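PDB 1SA3: type II restriction enzyme MspI from Moraxella sp., which recognises the double-stranded DNA sequence 5'-CCGG-3' and cleaves it after the first cytosine, leaving fragments with 5'-phosphate ends. Local coordinates for residues E[89-94]-E[197-202]; E[95-100]-E[127-132]; E[134-139]-E[256-261]. All coordinates share one frame; numbering follows the deposited sequence.

Interaction 1 (E[89-94]-E[197-202]); sequences RTIAGG and NILHPD
The guanidinium of Arg89 has a methyl group over one of its faces: NH1 stands 4.1 Å from CD2 of Leu199, and the two side chains cross at about a right angle. This is one illustration of how two irregular segments can meet mainly through side chains, with every bridging contact of van der Waals kind. Beside the arginine, Ile91 supplies the second half of the interface. Its CG2 faces CD1 of Leu199 at 4.3 Å, while CD1 reaches CE1 of His200 at 4.0 Å, approaching the ring obliquely. Having CG1 between the backbone N and the carbonyl carbon (chi1 55°), with the branch fully extended beyond it, directs CD1 at the imidazole and leaves CG2 for the leucine. The imidazole itself is fixed from elsewhere: ND1 bonds to the carbonyl of Thr188, and CB of its neighbour Leu199 lies over one ring face, toward the rim. Each segment contains a tight turn. Residues 91-94 form a type II beta turn, closed in both directions between Ile91 and Gly94, with Gly93 at the position whose positive phi suits glycine. Across from it, residues 197-200 form a type I turn, which His200 N closes on Asn197 O. The side chain of Asn197 tightens this turn further, OD1 accepting from Leu199 N at 2.9 Å with the donor tilted from the carbonyl plane. The result is largely apolar packing of two turn-containing loops that lead into strands 100-106 and 203-210 of the mixed sheet, the second loop built round an Asx turn.

Interaction 2 (E[95-100]-E[127-132]); sequences SPKTDA and SIAEYD. With NA (sodium ion), chain G; nucleotides of chain A.
Lys97 runs its CE past the phenol oxygen of Tyr131, 3.3 Å from OH, and brings NZ within 3.7 Å of CB of Ala129. Bends at chi2 (-70°) and chi4 (-144°) carry the ammonium beyond the tyrosine, whose hydroxyl is engaged by the carbonyl of Cys186, and toward the backbone of strand 127-131. The direct touches are packing of the lysine end against the hydroxyl and a methyl; the polar link to the strand goes through water. NZ donates to one water at 2.9 Å, which is placed to bond to Ile128 O as well. A second water takes another N-H of NZ at 3.0 Å and is placed to bond to both Glu130 O and OP2 of DC4 of chain A. Through these waters the ammonium is linked to the strand carbonyls and to the DNA backbone, and its charge would be expected to favour a phosphate held there. Further along the strand, Ser127 OG donates to N7 of DG6 of chain A over 2.8 Å, and Glu130 places its carboxylate beside the DC4 base while pairing with Lys257. Ile128 and Ala129 both face Phe260, a classic beta bulge in the pairing with strand 258-261, close to where Lys97 approaches. At the other end of the lysine segment, Asp99 O binds the sodium ion at 2.7 Å along with two waters; one of these waters also bonds to Asp99 OD1. Asp84 and Glu35 add further ligands. The segments thus join the metal site of a PDDEXK-clan nuclease to the strand that reads bases in the major groove.

Interaction 3 (E[134-139]-E[256-261]); sequences ETICTG and KKMQFK. With nucleotides of chain A.
This is an apolar helix-on-sheet contact, in which helix 133-140 packs on the face of strand 258-261 that carries Met258 and Phe260, in the three-stranded antiparallel sheet. One residue of the helix does the work. Ile136 extends its longer branch (chi2 169°) until CD1 meets the edge of the Phe260 ring, near the ring plane and 3.6 Å from CE1. The same methyl lies 3.8 Å from SD of Met258, whose extended chi2 (-176°) carries the sulfur there. Phe182 and Trp185 of helix 179-188 also touch Ile136, and Trp247 meets the Phe260 ring edge-to-face, so the contact is buried among large apolar groups. Alternate residues of this segment turn to the DNA. Gln259 NE2 donates to O6 of DG6 of chain A at 2.7 Å, nearly straight at 165°. Lys261 NZ gives one bond to O6 of DG7 of chain A (2.8 Å) and another to Gln259 OE1 from above the carbonyl plane, consistent with the amide being held with NE2 toward the guanine. Lys257 NZ bonds to the phosphate oxygen OP2 of DC3 of chain A. Such a two-sided strand, packed behind and hydrogen-bonding in front, is an example of direct readout of guanines through the major groove.

In the fold
The three contacts step from the mixed sheet with its metal site to the small DNA-reading sheet. Interactions 1 and 2 lie closest, their centres about 9 Å apart, and share the connection between strands 77-84 and 100-106; along the chain interaction 2 is nested within interaction 1. Interaction 3 follows interaction 2 in series, centre about 11 Å away, through strand 127-131, which leads into helix 133-140 and pairs with strand 258-261 through backbone bonding such as that between Ile128 N and Phe260 O. Interactions 1 and 3, about 16 Å apart, alternate along the chain and touch where Gly93 meets Thr135. Metal binding and base recognition are thereby physically connected within one subunit.

Interaction 1 (E[89-94]-E[197-202])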
loop_
_atom_site.group_PDB
_atom_site.type_symbol
_atom_site.label_atom_id
_atom_site.label_comp_id
_atom_site.label_asym_id
_atom_site.label_seq_id
_atom_site.Cartn_x
_atom_site.Cartn_y
_atom_site.Cartn_z
ATOM N N ARG E 89 -3.221 -15.960 9.489
ATOM C CA ARG E 89 -2.356 -16.929 8.833
ATOM C C ARG E 89 -1.258 -16.239 8.043
ATOM O O ARG E 89 -1.301 -15.028 7.820
ATOM C CB ARG E 89 -3.176 -17.838 7.910
ATOM C CG ARG E 89 -4.140 -17.108 6.995
ATOM C CD ARG E 89 -4.847 -18.070 6.040
ATOM N NE ARG E 89 -3.888 -18.806 5.217
ATOM C CZ ARG E 89 -4.142 -19.254 3.992
ATOM N NH1 ARG E 89 -5.325 -19.044 3.443
ATOM N NH2 ARG E 89 -3.205 -19.905 3.312
ATOM N N THR E 90 -0.261 -17.013 7.637
ATOM C CA THR E 90 0.841 -16.466 6.869
ATOM C C THR E 90 0.977 -17.261 5.591
ATOM O O THR E 90 0.517 -18.397 5.501
ATOM C CB THR E 90 2.169 -16.544 7.645
ATOM O OG1 THR E 90 2.611 -17.905 7.709
ATOM C CG2 THR E 90 1.989 -16.008 9.049
ATOM N N ILE E 91 1.594 -16.648 4.591
ATOM C CA ILE E 91 1.803 -17.309 3.315
ATOM C C ILE E 91 3.240 -17.053 2.916
ATOM O O ILE E 91 4.008 -16.479 3.684
ATOM C CB ILE E 91 0.884 -16.734 2.216
ATOM C CG1 ILE E 91 1.089 -15.220 2.119
ATOM C CG2 ILE E 91 -0.570 -17.083 2.514
ATOM C CD1 ILE E 91 0.280 -14.550 1.023
ATOM N N ALA E 92 3.599 -17.477 1.711
ATOM C CA ALA E 92 4.949 -17.271 1.222
ATOM C C ALA E 92 5.249 -15.781 1.275
ATOM O O ALA E 92 4.645 -14.989 0.548
ATOM C CB ALA E 92 5.068 -17.783 -0.203
ATOM N N GLY E 93 6.170 -15.397 2.151
ATOM C CA GLY E 93 6.519 -13.994 2.272
ATOM C C GLY E 93 6.001 -13.364 3.548
ATOM O O GLY E 93 6.306 -12.210 3.839
ATOM N N GLY E 94 5.210 -14.116 4.308
ATOM C CA GLY E 94 4.680 -13.589 5.555
ATOM C C GLY E 94 3.182 -13.346 5.566
ATOM O O GLY E 94 2.439 -13.895 4.753
ATOM N N ASN E 197 -8.537 -11.739 -4.871
ATOM C CA ASN E 197 -8.001 -12.759 -3.966
ATOM C C ASN E 197 -7.714 -12.065 -2.637
ATOM O O ASN E 197 -6.877 -11.170 -2.579
ATOM C CB ASN E 197 -6.704 -13.340 -4.533
ATOM C CG ASN E 197 -6.182 -14.512 -3.721
ATOM O OD1 ASN E 197 -6.305 -14.542 -2.494
ATOM N ND2 ASN E 197 -5.585 -15.480 -4.405
ATOM N N ILE E 198 -8.389 -12.483 -1.571
ATOM C CA ILE E 198 -8.209 -11.836 -0.269
ATOM C C ILE E 198 -6.770 -11.829 0.266
ATOM O O ILE E 198 -6.414 -10.980 1.087
ATOM C CB ILE E 198 -9.165 -12.453 0.780
ATOM C CG1 ILE E 198 -9.264 -11.528 1.997
ATOM C CG2 ILE E 198 -8.681 -13.840 1.184
ATOM C CD1 ILE E 198 -10.392 -11.909 2.948
ATOM N N LEU E 199 -5.933 -12.748 -0.210
ATOM C CA LEU E 199 -4.542 -12.807 0.239
ATOM C C LEU E 199 -3.648 -11.725 -0.381
ATOM O O LEU E 199 -2.531 -11.508 0.082
ATOM C CB LEU E 199 -3.933 -14.176 -0.090
ATOM C CG LEU E 199 -4.631 -15.386 0.540
ATOM C CD1 LEU E 199 -4.005 -16.671 0.019
ATOM C CD2 LEU E 199 -4.513 -15.302 2.056
ATOM N N HIS E 200 -4.132 -11.062 -1.427
ATOM C CA HIS E 200 -3.347 -10.027 -2.116
ATOM C C HIS E 200 -4.174 -8.768 -2.379
ATOM O O HIS E 200 -5.171 -8.813 -3.103
ATOM C CB HIS E 200 -2.832 -10.583 -3.448
ATOM C CG HIS E 200 -2.126 -11.893 -3.312
ATOM N ND1 HIS E 200 -0.905 -12.018 -2.680
ATOM C CD2 HIS E 200 -2.504 -13.149 -3.655
ATOM C CE1 HIS E 200 -0.566 -13.293 -2.636
ATOM N NE2 HIS E 200 -1.518 -14.000 -3.219
ATOM N N PRO E 201 -3.757 -7.621 -1.817
ATOM C CA PRO E 201 -4.488 -6.357 -2.013
ATOM C C PRO E 201 -4.572 -5.977 -3.491
ATOM O O PRO E 201 -3.603 -6.163 -4.235
ATOM C CB PRO E 201 -3.652 -5.335 -1.235
ATOM C CG PRO E 201 -2.864 -6.159 -0.272
ATOM C CD PRO E 201 -2.527 -7.401 -1.036
ATOM N N ASP E 202 -5.723 -5.441 -3.900
ATOM C CA ASP E 202 -5.951 -5.006 -5.273
ATOM C C ASP E 202 -5.796 -3.497 -5.420
ATOM O O ASP E 202 -5.551 -2.989 -6.518
ATOM C CB ASP E 202 -7.361 -5.388 -5.744
ATOM C CG ASP E 202 -7.494 -6.864 -6.051
ATOM O OD1 ASP E 202 -6.450 -7.535 -6.193
ATOM O OD2 ASP E 202 -8.641 -7.348 -6.161
#

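Interaction 2 (E[95-100]-E[127-132])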
loop_
_atom_site.group_PDB
_atom_site.type_symbol
_atom_site.label_atom_id
_atom_site.label_comp_id
_atom_site.label_asym_id
_atom_site.label_seq_id
_atom_site.Cartn_x
_atom_site.Cartn_y
_atom_site.Cartn_z
ATOM N N SER E 95 2.736 -12.519 6.501
ATOM C CA SER E 95 1.321 -12.198 6.623
ATOM C C SER E 95 0.824 -11.441 5.397
ATOM O O SER E 95 1.506 -10.559 4.882
ATOM C CB SER E 95 1.077 -11.350 7.871
ATOM O OG SER E 95 1.491 -12.039 9.036
ATOM N N PRO E 96 -0.374 -11.792 4.905
ATOM C CA PRO E 96 -0.939 -11.119 3.735
ATOM C C PRO E 96 -0.948 -9.609 3.950
ATOM O O PRO E 96 -1.109 -9.136 5.083
ATOM C CB PRO E 96 -2.350 -11.697 3.659
ATOM C CG PRO E 96 -2.150 -13.093 4.149
ATOM C CD PRO E 96 -1.259 -12.880 5.357
ATOM N N LYS E 97 -0.785 -8.872 2.857
ATOM C CA LYS E 97 -0.770 -7.411 2.885
ATOM C C LYS E 97 -2.171 -6.780 2.873
ATOM O O LYS E 97 -2.318 -5.563 2.733
ATOM C CB LYS E 97 0.016 -6.860 1.694
ATOM C CG LYS E 97 1.469 -7.307 1.648
ATOM C CD LYS E 97 2.279 -6.661 2.760
ATOM C CE LYS E 97 3.732 -7.108 2.714
ATOM N NZ LYS E 97 4.314 -7.245 4.078
ATOM N N THR E 98 -3.200 -7.604 3.029
ATOM C CA THR E 98 -4.568 -7.102 3.000
ATOM C C THR E 98 -5.042 -6.589 4.353
ATOM O O THR E 98 -5.133 -7.350 5.321
ATOM C CB THR E 98 -5.525 -8.200 2.493
ATOM O OG1 THR E 98 -5.088 -8.637 1.199
ATOM C CG2 THR E 98 -6.942 -7.666 2.383
ATOM N N ASP E 99 -5.348 -5.294 4.418
ATOM C CA ASP E 99 -5.803 -4.674 5.659
ATOM C C ASP E 99 -7.307 -4.735 5.839
ATOM O O ASP E 99 -7.800 -4.739 6.968
ATOM C CB ASP E 99 -5.387 -3.195 5.713
ATOM C CG ASP E 99 -3.894 -3.012 5.853
ATOM O OD1 ASP E 99 -3.289 -3.747 6.654
ATOM O OD2 ASP E 99 -3.326 -2.127 5.178
ATOM N N ALA E 100 -8.034 -4.767 4.726
ATOM C CA ALA E 100 -9.491 -4.788 4.768
ATOM C C ALA E 100 -10.032 -5.101 3.387
ATOM O O ALA E 100 -9.286 -5.106 2.411
ATOM C CB ALA E 100 -10.011 -3.427 5.210
ATOM N N SER E 127 7.155 3.277 4.274
ATOM C CA SER E 127 7.484 1.860 4.325
ATOM C C SER E 127 6.336 0.986 3.840
ATOM O O SER E 127 5.201 1.131 4.297
ATOM C CB SER E 127 7.851 1.473 5.759
ATOM O OG SER E 127 8.930 2.266 6.230
ATOM N N ILE E 128 6.628 0.089 2.901
ATOM C CA ILE E 128 5.616 -0.829 2.396
ATOM C C ILE E 128 5.859 -2.245 2.892
ATOM O O ILE E 128 4.930 -3.050 2.954
ATOM C CB ILE E 128 5.566 -0.859 0.856
ATOM C CG1 ILE E 128 6.977 -0.976 0.293
ATOM C CG2 ILE E 128 4.830 0.375 0.342
ATOM C CD1 ILE E 128 7.020 -1.038 -1.235
ATOM N N ALA E 129 7.105 -2.559 3.234
ATOM C CA ALA E 129 7.412 -3.895 3.742
ATOM C C ALA E 129 8.894 -4.099 3.986
ATOM O O ALA E 129 9.730 -3.302 3.555
ATOM C CB ALA E 129 6.907 -4.953 2.762
ATOM N N GLU E 130 9.208 -5.175 4.698
ATOM C CA GLU E 130 10.587 -5.534 4.979
ATOM C C GLU E 130 10.725 -7.029 4.694
ATOM O O GLU E 130 9.820 -7.815 4.997
ATOM C CB GLU E 130 10.956 -5.211 6.432
ATOM C CG GLU E 130 10.104 -5.887 7.492
ATOM C CD GLU E 130 10.617 -5.593 8.889
ATOM O OE1 GLU E 130 10.652 -4.405 9.285
ATOM O OE2 GLU E 130 10.996 -6.552 9.589
ATOM N N TYR E 131 11.844 -7.417 4.087
ATOM C CA TYR E 131 12.048 -8.820 3.750
ATOM C C TYR E 131 13.514 -9.201 3.744
ATOM O O TYR E 131 14.386 -8.349 3.611
ATOM C CB TYR E 131 11.532 -9.136 2.339
ATOM C CG TYR E 131 10.121 -8.714 1.989
ATOM C CD1 TYR E 131 9.897 -7.612 1.168
ATOM C CD2 TYR E 131 9.022 -9.464 2.402
ATOM C CE1 TYR E 131 8.622 -7.267 0.756
ATOM C CE2 TYR E 131 7.727 -9.122 1.992
ATOM C CZ TYR E 131 7.542 -8.024 1.170
ATOM O OH TYR E 131 6.284 -7.674 0.753
ATOM N N ASP E 132 13.776 -10.500 3.859
ATOM C CA ASP E 132 15.139 -10.985 3.769
ATOM C C ASP E 132 15.353 -11.195 2.270
ATOM O O ASP E 132 14.409 -11.492 1.540
ATOM C CB ASP E 132 15.303 -12.322 4.483
ATOM C CG ASP E 132 16.676 -12.904 4.277
ATOM O OD1 ASP E 132 17.644 -12.339 4.827
ATOM O OD2 ASP E 132 16.791 -13.914 3.545
HETATM NA NA NA G . -6.838 -3.920 9.320
ATOM P P DG A 6 1.222 3.356 8.552
ATOM O OP1 DG A 6 -0.130 3.910 8.271
ATOM O OP2 DG A 6 2.063 2.872 7.419
ATOM O "O5'" DG A 6 2.088 4.403 9.374
ATOM C "C5'" DG A 6 3.275 4.968 8.831
ATOM C "C4'" DG A 6 4.017 5.717 9.909
ATOM O "O4'" DG A 6 4.822 4.730 10.604
ATOM C "C3'" DG A 6 5.009 6.730 9.346
ATOM O "O3'" DG A 6 4.589 8.077 9.455
ATOM C "C2'" DG A 6 6.273 6.545 10.162
ATOM C "C1'" DG A 6 6.128 5.217 10.881
ATOM N N9 DG A 6 7.098 4.327 10.247
ATOM C C8 DG A 6 6.866 3.384 9.269
ATOM N N7 DG A 6 7.969 2.864 8.786
ATOM C C5 DG A 6 8.985 3.474 9.513
ATOM C C6 DG A 6 10.404 3.319 9.431
ATOM O O6 DG A 6 11.060 2.600 8.663
ATOM N N1 DG A 6 11.062 4.127 10.359
ATOM C C2 DG A 6 10.438 4.983 11.247
ATOM N N2 DG A 6 11.245 5.694 12.065
ATOM N N3 DG A 6 9.122 5.135 11.328
ATOM C C4 DG A 6 8.463 4.357 10.440
ATOM P P DC A 4 5.659 -8.151 8.789
ATOM O OP1 DC A 4 4.588 -8.947 8.156
ATOM O OP2 DC A 4 6.856 -7.769 7.998
ATOM O "O5'" DC A 4 4.982 -6.828 9.339
ATOM C "C5'" DC A 4 3.827 -6.920 10.151
ATOM C "C4'" DC A 4 3.348 -5.538 10.514
ATOM O "O4'" DC A 4 4.255 -4.977 11.496
ATOM C "C3'" DC A 4 3.311 -4.564 9.331
ATOM O "O3'" DC A 4 2.039 -3.909 9.295
ATOM C "C2'" DC A 4 4.470 -3.616 9.608
ATOM C "C1'" DC A 4 4.612 -3.662 11.128
ATOM N N1 DC A 4 5.981 -3.414 11.620
ATOM C C2 DC A 4 6.168 -2.585 12.743
ATOM O O2 DC A 4 5.178 -2.104 13.317
ATOM N N3 DC A 4 7.425 -2.329 13.170
ATOM C C4 DC A 4 8.472 -2.858 12.529
ATOM N N4 DC A 4 9.695 -2.555 12.972
ATOM C C5 DC A 4 8.310 -3.718 11.399
ATOM C C6 DC A 4 7.061 -3.968 10.985
ATOM P P DC A 3 10.925 -11.491 11.398
ATOM O OP1 DC A 3 10.532 -12.666 10.587
ATOM O OP2 DC A 3 12.156 -10.738 11.054
ATOM O "O5'" DC A 3 9.693 -10.489 11.405
ATOM C "C5'" DC A 3 8.433 -10.941 11.881
ATOM C "C4'" DC A 3 7.424 -9.819 11.860
ATOM O "O4'" DC A 3 7.657 -8.910 12.962
ATOM C "C3'" DC A 3 7.390 -8.976 10.585
ATOM O "O3'" DC A 3 6.038 -8.920 10.141
ATOM C "C2'" DC A 3 7.919 -7.616 11.033
ATOM C "C1'" DC A 3 7.560 -7.569 12.519
ATOM N N1 DC A 3 8.451 -6.765 13.383
ATOM C C2 DC A 3 7.888 -5.834 14.284
ATOM O O2 DC A 3 6.661 -5.675 14.302
ATOM N N3 DC A 3 8.703 -5.139 15.110
ATOM C C4 DC A 3 10.023 -5.334 15.063
ATOM N N4 DC A 3 10.786 -4.632 15.902
ATOM C C5 DC A 3 10.620 -6.256 14.150
ATOM C C6 DC A 3 9.806 -6.937 13.334
HETATM O O HOH W 1 4.243 -4.710 5.581
HETATM O O HOH W 2 7.076 -7.750 4.995
HETATM O O HOH W 3 -4.536 -3.261 9.124
HETATM O O HOH W 4 -5.940 -6.024 9.342
#

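Interaction 3 (E[134-139]-E[256-261])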
loop_
_atom_site.group_PDB
_atom_site.type_symbol
_atom_site.label_atom_id
_atom_site.label_comp_id
_atom_site.label_asym_id
_atom_site.label_seq_id
_atom_site.Cartn_x
_atom_site.Cartn_y
_atom_site.Cartn_z
ATOM N N GLU E 134 16.544 -13.636 0.512
ATOM C CA GLU E 134 16.106 -14.928 -0.029
ATOM C C GLU E 134 14.596 -14.974 -0.269
ATOM O O GLU E 134 14.120 -15.598 -1.221
ATOM C CB GLU E 134 16.515 -16.061 0.917
ATOM C CG GLU E 134 18.028 -16.248 1.084
ATOM C CD GLU E 134 18.713 -16.747 -0.182
ATOM O OE1 GLU E 134 18.012 -17.216 -1.105
ATOM O OE2 GLU E 134 19.957 -16.676 -0.251
ATOM N N THR E 135 13.846 -14.312 0.601
ATOM C CA THR E 135 12.397 -14.277 0.484
ATOM C C THR E 135 12.004 -13.515 -0.780
ATOM O O THR E 135 11.118 -13.937 -1.526
ATOM C CB THR E 135 11.783 -13.605 1.716
ATOM O OG1 THR E 135 12.238 -14.289 2.887
ATOM C CG2 THR E 135 10.259 -13.652 1.670
ATOM N N ILE E 136 12.668 -12.388 -1.015
ATOM C CA ILE E 136 12.402 -11.571 -2.195
ATOM C C ILE E 136 12.721 -12.352 -3.475
ATOM O O ILE E 136 11.902 -12.442 -4.397
ATOM C CB ILE E 136 13.276 -10.305 -2.195
ATOM C CG1 ILE E 136 13.005 -9.487 -0.932
ATOM C CG2 ILE E 136 13.014 -9.500 -3.453
ATOM C CD1 ILE E 136 13.991 -8.357 -0.702
ATOM N N CYS E 137 13.928 -12.904 -3.530
ATOM C CA CYS E 137 14.357 -13.652 -4.700
ATOM C C CYS E 137 13.409 -14.809 -4.991
ATOM O O CYS E 137 13.076 -15.067 -6.146
ATOM C CB CYS E 137 15.798 -14.146 -4.503
ATOM S SG CYS E 137 17.014 -12.791 -4.589
ATOM N N THR E 138 12.952 -15.484 -3.943
ATOM C CA THR E 138 12.030 -16.601 -4.103
ATOM C C THR E 138 10.689 -16.117 -4.667
ATOM O O THR E 138 10.137 -16.726 -5.587
ATOM C CB THR E 138 11.825 -17.321 -2.761
ATOM O OG1 THR E 138 13.050 -17.965 -2.391
ATOM C CG2 THR E 138 10.727 -18.354 -2.857
ATOM N N GLY E 139 10.180 -15.008 -4.139
ATOM C CA GLY E 139 8.922 -14.483 -4.639
ATOM C C GLY E 139 9.002 -13.900 -6.042
ATOM O O GLY E 139 8.073 -14.060 -6.828
ATOM N N LYS E 256 20.396 -8.633 9.564
ATOM C CA LYS E 256 20.414 -7.613 8.526
ATOM C C LYS E 256 19.163 -7.922 7.710
ATOM O O LYS E 256 18.906 -9.081 7.386
ATOM C CB LYS E 256 21.661 -7.762 7.661
ATOM C CG LYS E 256 22.952 -7.556 8.421
ATOM C CD LYS E 256 23.046 -6.143 8.979
ATOM C CE LYS E 256 24.395 -5.919 9.644
ATOM N NZ LYS E 256 24.531 -4.553 10.197
ATOM N N LYS E 257 18.379 -6.901 7.387
ATOM C CA LYS E 257 17.144 -7.136 6.653
ATOM C C LYS E 257 16.755 -5.920 5.822
ATOM O O LYS E 257 16.959 -4.775 6.228
ATOM C CB LYS E 257 16.041 -7.498 7.652
ATOM C CG LYS E 257 14.711 -7.933 7.044
ATOM C CD LYS E 257 13.747 -8.387 8.135
ATOM C CE LYS E 257 12.399 -8.821 7.566
ATOM N NZ LYS E 257 11.406 -9.089 8.655
ATOM N N MET E 258 16.177 -6.159 4.656
ATOM C CA MET E 258 15.799 -5.051 3.789
ATOM C C MET E 258 14.414 -4.458 4.060
ATOM O O MET E 258 13.509 -5.147 4.522
ATOM C CB MET E 258 15.863 -5.494 2.332
ATOM C CG MET E 258 17.183 -6.132 1.949
ATOM S SD MET E 258 17.233 -6.507 0.199
ATOM C CE MET E 258 17.782 -4.907 -0.437
ATOM N N GLN E 259 14.277 -3.169 3.766
ATOM C CA GLN E 259 13.007 -2.466 3.899
ATOM C C GLN E 259 12.813 -1.672 2.621
ATOM O O GLN E 259 13.775 -1.147 2.056
ATOM C CB GLN E 259 13.002 -1.487 5.069
ATOM C CG GLN E 259 11.607 -0.907 5.325
ATOM C CD GLN E 259 11.630 0.333 6.218
ATOM O OE1 GLN E 259 12.257 1.336 5.879
ATOM N NE2 GLN E 259 10.936 0.268 7.352
ATOM N N PHE E 260 11.571 -1.598 2.161
ATOM C CA PHE E 260 11.259 -0.845 0.959
ATOM C C PHE E 260 10.189 0.184 1.245
ATOM O O PHE E 260 9.209 -0.102 1.935
ATOM C CB PHE E 260 10.784 -1.779 -0.158
ATOM C CG PHE E 260 11.786 -2.826 -0.512
ATOM C CD1 PHE E 260 11.780 -4.057 0.139
ATOM C CD2 PHE E 260 12.790 -2.553 -1.435
ATOM C CE1 PHE E 260 12.776 -5.004 -0.126
ATOM C CE2 PHE E 260 13.785 -3.492 -1.704
ATOM C CZ PHE E 260 13.779 -4.712 -1.050
ATOM N N LYS E 261 10.401 1.391 0.731
ATOM C CA LYS E 261 9.436 2.462 0.889
ATOM C C LYS E 261 8.879 2.716 -0.497
ATOM O O LYS E 261 9.594 2.582 -1.493
ATOM C CB LYS E 261 10.098 3.724 1.452
ATOM C CG LYS E 261 10.767 3.513 2.823
ATOM C CD LYS E 261 11.035 4.840 3.523
ATOM C CE LYS E 261 11.893 4.676 4.773
ATOM N NZ LYS E 261 11.262 3.919 5.909
ATOM P P DG A 6 1.222 3.356 8.552
ATOM O OP1 DG A 6 -0.130 3.910 8.271
ATOM O OP2 DG A 6 2.063 2.872 7.419
ATOM O "O5'" DG A 6 2.088 4.403 9.374
ATOM C "C5'" DG A 6 3.275 4.968 8.831
ATOM C "C4'" DG A 6 4.017 5.717 9.909
ATOM O "O4'" DG A 6 4.822 4.730 10.604
ATOM C "C3'" DG A 6 5.009 6.730 9.346
ATOM O "O3'" DG A 6 4.589 8.077 9.455
ATOM C "C2'" DG A 6 6.273 6.545 10.162
ATOM C "C1'" DG A 6 6.128 5.217 10.881
ATOM N N9 DG A 6 7.098 4.327 10.247
ATOM C C8 DG A 6 6.866 3.384 9.269
ATOM N N7 DG A 6 7.969 2.864 8.786
ATOM C C5 DG A 6 8.985 3.474 9.513
ATOM C C6 DG A 6 10.404 3.319 9.431
ATOM O O6 DG A 6 11.060 2.600 8.663
ATOM N N1 DG A 6 11.062 4.127 10.359
ATOM C C2 DG A 6 10.438 4.983 11.247
ATOM N N2 DG A 6 11.245 5.694 12.065
ATOM N N3 DG A 6 9.122 5.135 11.328
ATOM C C4 DG A 6 8.463 4.357 10.440
ATOM P P DG A 7 5.239 9.164 8.469
ATOM O OP1 DG A 7 4.342 10.341 8.487
ATOM O OP2 DG A 7 5.599 8.534 7.174
ATOM O "O5'" DG A 7 6.595 9.533 9.203
ATOM C "C5'" DG A 7 6.590 9.831 10.593
ATOM C "C4'" DG A 7 7.959 10.290 11.030
ATOM O "O4'" DG A 7 8.880 9.173 10.964
ATOM C "C3'" DG A 7 8.546 11.392 10.149
ATOM O "O3'" DG A 7 9.201 12.369 10.954
ATOM C "C2'" DG A 7 9.563 10.662 9.294
ATOM C "C1'" DG A 7 10.025 9.547 10.219
ATOM N N9 DG A 7 10.504 8.375 9.494
ATOM C C8 DG A 7 9.760 7.508 8.730
ATOM N N7 DG A 7 10.485 6.597 8.140
ATOM C C5 DG A 7 11.783 6.866 8.551
ATOM C C6 DG A 7 13.013 6.217 8.230
ATOM O O6 DG A 7 13.206 5.239 7.487
ATOM N N1 DG A 7 14.093 6.825 8.869
ATOM C C2 DG A 7 14.006 7.915 9.709
ATOM N N2 DG A 7 15.157 8.356 10.233
ATOM N N3 DG A 7 12.873 8.524 10.012
ATOM C C4 DG A 7 11.810 7.953 9.402
ATOM P P DC A 3 10.925 -11.491 11.398
ATOM O OP1 DC A 3 10.532 -12.666 10.587
ATOM O OP2 DC A 3 12.156 -10.738 11.054
ATOM O "O5'" DC A 3 9.693 -10.489 11.405
ATOM C "C5'" DC A 3 8.433 -10.941 11.881
ATOM C "C4'" DC A 3 7.424 -9.819 11.860
ATOM O "O4'" DC A 3 7.657 -8.910 12.962
ATOM C "C3'" DC A 3 7.390 -8.976 10.585
ATOM O "O3'" DC A 3 6.038 -8.920 10.141
ATOM C "C2'" DC A 3 7.919 -7.616 11.033
ATOM C "C1'" DC A 3 7.560 -7.569 12.519
ATOM N N1 DC A 3 8.451 -6.765 13.383
ATOM C C2 DC A 3 7.888 -5.834 14.284
ATOM O O2 DC A 3 6.661 -5.675 14.302
ATOM N N3 DC A 3 8.703 -5.139 15.110
ATOM C C4 DC A 3 10.023 -5.334 15.063
ATOM N N4 DC A 3 10.786 -4.632 15.902
ATOM C C5 DC A 3 10.620 -6.256 14.150
ATOM C C6 DC A 3 9.806 -6.937 13.334
#